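Local coordinates for protein GlcNAc-alpha-1,4-Gal-releasing endo-beta-galactosidase (Clostridium perfringens, PDB 1UPS) that probably hydrolyses O-glycosyl bonds as a calcium-binding family 16 endo-beta-galactosidase that releases GlcNAc-alpha-1,4-Gal, at residues N291-F302 against W410-E420. Sequence-based numbering, arbitrary orientation.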
loop_
_atom_site.group_PDB
_atom_site.type_symbol
_atom_site.label_atom_id
_atom_site.label_comp_id
_atom_site.label_asym_id
_atom_site.label_seq_id
_atom_site.Cartn_x
_atom_site.Cartn_y
_atom_site.Cartn_z
ATOM N N ASN A 291 -17.154 -15.592 3.959
ATOM C CA ASN A 291 -18.347 -15.341 3.169
ATOM C C ASN A 291 -18.768 -13.895 3.420
ATOM O O ASN A 291 -18.451 -13.339 4.485
ATOM C CB ASN A 291 -19.470 -16.310 3.552
ATOM C CG ASN A 291 -19.086 -17.762 3.335
ATOM O OD1 ASN A 291 -18.432 -18.096 2.349
ATOM N ND2 ASN A 291 -19.466 -18.629 4.270
ATOM N N TYR A 292 -19.440 -13.294 2.442
ATOM C CA TYR A 292 -19.830 -11.878 2.535
ATOM C C TYR A 292 -21.249 -11.635 2.060
ATOM O O TYR A 292 -21.707 -12.242 1.074
ATOM C CB TYR A 292 -18.919 -11.010 1.665
ATOM C CG TYR A 292 -17.469 -11.102 2.015
ATOM C CD1 TYR A 292 -16.891 -10.206 2.925
ATOM C CD2 TYR A 292 -16.655 -12.071 1.415
ATOM C CE1 TYR A 292 -15.517 -10.296 3.259
ATOM C CE2 TYR A 292 -15.294 -12.169 1.739
ATOM C CZ TYR A 292 -14.739 -11.281 2.656
ATOM O OH TYR A 292 -13.400 -11.387 2.965
ATOM N N LEU A 293 -21.934 -10.710 2.738
ATOM C CA LEU A 293 -23.114 -10.069 2.147
ATOM C C LEU A 293 -22.564 -8.850 1.411
ATOM O O LEU A 293 -21.480 -8.365 1.756
ATOM C CB LEU A 293 -24.094 -9.613 3.235
ATOM C CG LEU A 293 -24.690 -10.701 4.130
ATOM C CD1 LEU A 293 -25.507 -10.070 5.254
ATOM C CD2 LEU A 293 -25.550 -11.648 3.285
ATOM N N ILE A 294 -23.282 -8.368 0.395
ATOM C CA ILE A 294 -22.848 -7.188 -0.363
ATOM C C ILE A 294 -24.006 -6.200 -0.436
ATOM O O ILE A 294 -25.037 -6.489 -1.040
ATOM C CB ILE A 294 -22.384 -7.581 -1.797
ATOM C CG1 ILE A 294 -21.255 -8.622 -1.741
ATOM C CG2 ILE A 294 -21.881 -6.337 -2.542
ATOM C CD1 ILE A 294 -20.818 -9.158 -3.132
ATOM N N ARG A 295 -23.819 -5.044 0.185
ATOM C CA ARG A 295 -24.894 -4.069 0.337
ATOM C C ARG A 295 -24.599 -2.781 -0.434
ATOM O O ARG A 295 -23.475 -2.262 -0.379
ATOM C CB ARG A 295 -25.062 -3.748 1.822
ATOM C CG ARG A 295 -26.298 -2.891 2.152
ATOM C CD ARG A 295 -26.397 -2.502 3.639
ATOM N NE ARG A 295 -27.807 -2.319 3.996
ATOM C CZ ARG A 295 -28.267 -1.849 5.158
ATOM N NH1 ARG A 295 -27.437 -1.494 6.140
ATOM N NH2 ARG A 295 -29.576 -1.725 5.331
ATOM N N ASN A 296 -25.618 -2.266 -1.123
ATOM C CA ASN A 296 -25.517 -0.994 -1.840
ATOM C C ASN A 296 -25.576 0.213 -0.904
ATOM O O ASN A 296 -26.415 0.268 0.007
ATOM C CB ASN A 296 -26.648 -0.881 -2.873
ATOM C CG ASN A 296 -26.439 0.287 -3.830
ATOM O OD1 ASN A 296 -26.983 1.391 -3.631
ATOM N ND2 ASN A 296 -25.612 0.067 -4.846
ATOM N N ARG A 297 -24.692 1.184 -1.110
ATOM C CA ARG A 297 -24.692 2.356 -0.229
ATOM C C ARG A 297 -25.961 3.214 -0.347
ATOM O O ARG A 297 -26.534 3.669 0.665
ATOM C CB ARG A 297 -23.444 3.223 -0.432
ATOM C CG ARG A 297 -23.392 4.421 0.547
ATOM C CD ARG A 297 -22.157 5.305 0.356
ATOM N NE ARG A 297 -22.044 6.299 1.422
ATOM C CZ ARG A 297 -21.057 7.184 1.539
ATOM N NH1 ARG A 297 -20.062 7.211 0.655
ATOM N NH2 ARG A 297 -21.063 8.047 2.576
ATOM N N GLN A 298 -26.390 3.446 -1.580
ATOM C CA GLN A 298 -27.533 4.328 -1.827
ATOM C C GLN A 298 -28.851 3.693 -1.396
ATOM O O GLN A 298 -29.659 4.341 -0.707
ATOM C CB GLN A 298 -27.574 4.768 -3.309
ATOM C CG GLN A 298 -28.836 5.584 -3.705
ATOM C CD GLN A 298 -28.850 7.007 -3.193
ATOM O OE1 GLN A 298 -28.053 7.373 -2.331
ATOM N NE2 GLN A 298 -29.769 7.832 -3.728
ATOM N N THR A 299 -29.067 2.431 -1.764
ATOM C CA THR A 299 -30.380 1.802 -1.547
ATOM C C THR A 299 -30.469 0.975 -0.281
ATOM O O THR A 299 -31.579 0.642 0.149
ATOM C CB THR A 299 -30.784 0.878 -2.702
ATOM O OG1 THR A 299 -29.871 -0.236 -2.760
ATOM C CG2 THR A 299 -30.672 1.605 -4.078
ATOM N N GLY A 300 -29.319 0.614 0.283
ATOM C CA GLY A 300 -29.287 -0.266 1.446
ATOM C C GLY A 300 -29.678 -1.714 1.152
ATOM O O GLY A 300 -29.858 -2.497 2.096
ATOM N N LYS A 301 -29.831 -2.076 -0.130
ATOM C CA LYS A 301 -30.248 -3.431 -0.501
ATOM C C LYS A 301 -29.052 -4.364 -0.733
ATOM O O LYS A 301 -27.931 -3.911 -0.959
ATOM C CB LYS A 301 -31.152 -3.430 -1.741
ATOM C CG LYS A 301 -32.323 -2.433 -1.672
ATOM C CD LYS A 301 -33.218 -2.650 -0.432
ATOM C CE LYS A 301 -34.466 -1.729 -0.524
ATOM N NZ LYS A 301 -35.259 -1.661 0.752
ATOM N N PHE A 302 -29.321 -5.667 -0.668
ATOM C CA PHE A 302 -28.288 -6.697 -0.757
ATOM C C PHE A 302 -28.343 -7.460 -2.077
ATOM O O PHE A 302 -29.420 -7.713 -2.607
ATOM C CB PHE A 302 -28.464 -7.677 0.417
ATOM C CG PHE A 302 -28.081 -7.098 1.755
ATOM C CD1 PHE A 302 -29.008 -6.370 2.520
ATOM C CD2 PHE A 302 -26.786 -7.273 2.251
ATOM C CE1 PHE A 302 -28.646 -5.838 3.783
ATOM C CE2 PHE A 302 -26.403 -6.740 3.496
ATOM C CZ PHE A 302 -27.333 -6.018 4.260
ATOM N N TRP A 410 -23.268 7.039 -5.133
ATOM C CA TRP A 410 -23.479 6.033 -4.089
ATOM C C TRP A 410 -24.106 4.730 -4.615
ATOM O O TRP A 410 -23.932 3.675 -4.008
ATOM C CB TRP A 410 -24.328 6.597 -2.958
ATOM C CG TRP A 410 -23.663 7.632 -2.078
ATOM C CD1 TRP A 410 -22.486 8.304 -2.296
ATOM C CD2 TRP A 410 -24.167 8.107 -0.832
ATOM N NE1 TRP A 410 -22.237 9.171 -1.256
ATOM C CE2 TRP A 410 -23.254 9.065 -0.340
ATOM C CE3 TRP A 410 -25.314 7.817 -0.073
ATOM C CZ2 TRP A 410 -23.444 9.730 0.877
ATOM C CZ3 TRP A 410 -25.504 8.481 1.143
ATOM C CH2 TRP A 410 -24.574 9.424 1.600
ATOM N N THR A 411 -24.810 4.778 -5.750
ATOM C CA THR A 411 -25.304 3.531 -6.351
ATOM C C THR A 411 -24.167 2.649 -6.869
ATOM O O THR A 411 -24.401 1.481 -7.206
ATOM C CB THR A 411 -26.257 3.797 -7.515
ATOM O OG1 THR A 411 -25.599 4.648 -8.464
ATOM C CG2 THR A 411 -27.490 4.608 -7.050
ATOM N N SER A 412 -22.957 3.202 -6.973
ATOM C CA SER A 412 -21.800 2.398 -7.387
ATOM C C SER A 412 -20.876 1.999 -6.222
ATOM O O SER A 412 -19.780 1.442 -6.444
ATOM C CB SER A 412 -20.973 3.122 -8.479
ATOM O OG SER A 412 -20.171 4.173 -7.931
ATOM N N GLN A 413 -21.310 2.287 -4.999
ATOM C CA GLN A 413 -20.499 2.054 -3.811
ATOM C C GLN A 413 -21.128 0.927 -2.996
ATOM O O GLN A 413 -22.362 0.909 -2.806
ATOM C CB GLN A 413 -20.401 3.339 -2.976
ATOM C CG GLN A 413 -19.608 4.432 -3.672
ATOM C CD GLN A 413 -19.383 5.665 -2.804
ATOM O OE1 GLN A 413 -19.622 5.645 -1.590
ATOM N NE2 GLN A 413 -18.905 6.747 -3.426
ATOM N N TRP A 414 -20.279 -0.002 -2.549
ATOM C CA TRP A 414 -20.716 -1.270 -1.946
ATOM C C TRP A 414 -20.018 -1.551 -0.629
ATOM O O TRP A 414 -18.865 -1.163 -0.426
ATOM C CB TRP A 414 -20.420 -2.425 -2.907
ATOM C CG TRP A 414 -21.077 -2.224 -4.212
ATOM C CD1 TRP A 414 -20.536 -1.622 -5.322
ATOM C CD2 TRP A 414 -22.419 -2.552 -4.545
ATOM N NE1 TRP A 414 -21.456 -1.599 -6.341
ATOM C CE2 TRP A 414 -22.626 -2.159 -5.890
ATOM C CE3 TRP A 414 -23.470 -3.177 -3.859
ATOM C CZ2 TRP A 414 -23.842 -2.355 -6.552
ATOM C CZ3 TRP A 414 -24.673 -3.372 -4.512
ATOM C CH2 TRP A 414 -24.855 -2.961 -5.844
ATOM N N GLN A 415 -20.720 -2.251 0.264
ATOM C CA GLN A 415 -20.145 -2.682 1.528
ATOM C C GLN A 415 -20.037 -4.200 1.496
ATOM O O GLN A 415 -21.048 -4.866 1.338
ATOM C CB GLN A 415 -21.102 -2.272 2.664
ATOM C CG GLN A 415 -20.454 -1.797 3.902
ATOM C CD GLN A 415 -21.460 -1.417 4.997
ATOM O OE1 GLN A 415 -22.618 -1.064 4.722
ATOM N NE2 GLN A 415 -21.006 -1.473 6.233
ATOM N N LEU A 416 -18.830 -4.747 1.637
ATOM C CA LEU A 416 -18.698 -6.203 1.809
ATOM C C LEU A 416 -18.725 -6.513 3.289
ATOM O O LEU A 416 -17.833 -6.079 4.039
ATOM C CB LEU A 416 -17.416 -6.738 1.180
ATOM C CG LEU A 416 -17.688 -7.244 -0.244
ATOM C CD1 LEU A 416 -17.977 -6.073 -1.151
ATOM C CD2 LEU A 416 -16.554 -8.077 -0.752
ATOM N N ILE A 417 -19.739 -7.269 3.703
ATOM C CA ILE A 417 -19.982 -7.532 5.117
ATOM C C ILE A 417 -19.721 -8.999 5.427
ATOM O O ILE A 417 -20.488 -9.861 4.988
ATOM C CB ILE A 417 -21.444 -7.156 5.469
ATOM C CG1 ILE A 417 -21.694 -5.677 5.155
ATOM C CG2 ILE A 417 -21.750 -7.436 6.942
ATOM C CD1 ILE A 417 -23.157 -5.314 5.140
ATOM N N PRO A 418 -18.647 -9.305 6.156
ATOM C CA PRO A 418 -18.359 -10.698 6.507
ATOM C C PRO A 418 -19.518 -11.324 7.295
ATOM O O PRO A 418 -20.043 -10.687 8.213
ATOM C CB PRO A 418 -17.124 -10.585 7.404
ATOM C CG PRO A 418 -16.498 -9.298 7.048
ATOM C CD PRO A 418 -17.617 -8.388 6.672
ATOM N N VAL A 419 -19.918 -12.528 6.904
ATOM C CA VAL A 419 -20.961 -13.281 7.589
ATOM C C VAL A 419 -20.539 -14.732 7.689
ATOM O O VAL A 419 -19.713 -15.205 6.894
ATOM C CB VAL A 419 -22.346 -13.222 6.873
ATOM C CG1 VAL A 419 -23.039 -11.902 7.126
ATOM C CG2 VAL A 419 -22.231 -13.545 5.359
ATOM N N GLU A 420 -21.091 -15.440 8.674
ATOM C CA GLU A 420 -20.896 -16.889 8.763
ATOM C C GLU A 420 -21.430 -17.573 7.514
ATOM O O GLU A 420 -22.508 -17.212 7.044
ATOM C CB GLU A 420 -21.610 -17.450 9.973
ATOM C CG GLU A 420 -20.917 -17.140 11.272
ATOM C CD GLU A 420 -21.687 -17.694 12.454
ATOM O OE1 GLU A 420 -22.787 -17.169 12.743
ATOM O OE2 GLU A 420 -21.195 -18.663 13.077
ATOM O OXT GLU A 420 -20.779 -18.475 6.985
HETATM O O HOH W 1 -16.988 -15.375 6.997
#
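Strands 291-296 and 414-419 pair antiparallel, joining the start of the C-terminal beta-rich domain, probably a ricin-like beta-trefoil, to the chain's last strand. Leu293 with Ile417 and Arg295 with Gln415 are hydrogen-bonded pairs; Ile417 N reaches Leu293 O at 2.8 Å, almost straight (179°). On the face of Ile294 and Leu416, these branched side chains lie side by side, and Ile294 CG2 touches Trp414 CE3 at 3.8 Å, apolar packing that suits the buried Ile294 and Trp414, which also touch Leu303. The other face carries Leu293, whose CD1 meets Val419 CG1 at 3.6 Å.

At the end of the ladder, where Asn296 pairs with Trp414, the Asn296 amide works in both directions. With CG anti to the backbone N (chi1 -169°), its ND2 gives a hydrogen bond to Thr411 O at 3.0 Å and sits over one face of the Trp414 ring, while OD1 accepts from Thr299 N at 3.0 Å, an Asx motif that shapes the turn. Arg297, fully extended, lays its guanidinium flat on the Trp410 indole, centres 3.8 Å apart and planes at 6°, a cation-pi stack. Its NH1 donates in plane to a lone pair of Gln413 OE1 at 2.8 Å and also forms a salt bridge with Asp376. Stack, amide and carboxylate together fix the guanidinium's rotation and would favour its positive charge. The backbone bond from Arg297 N to Gln413 O and these side-chain bonds carry the link past the last strand pair into the adjoining turns.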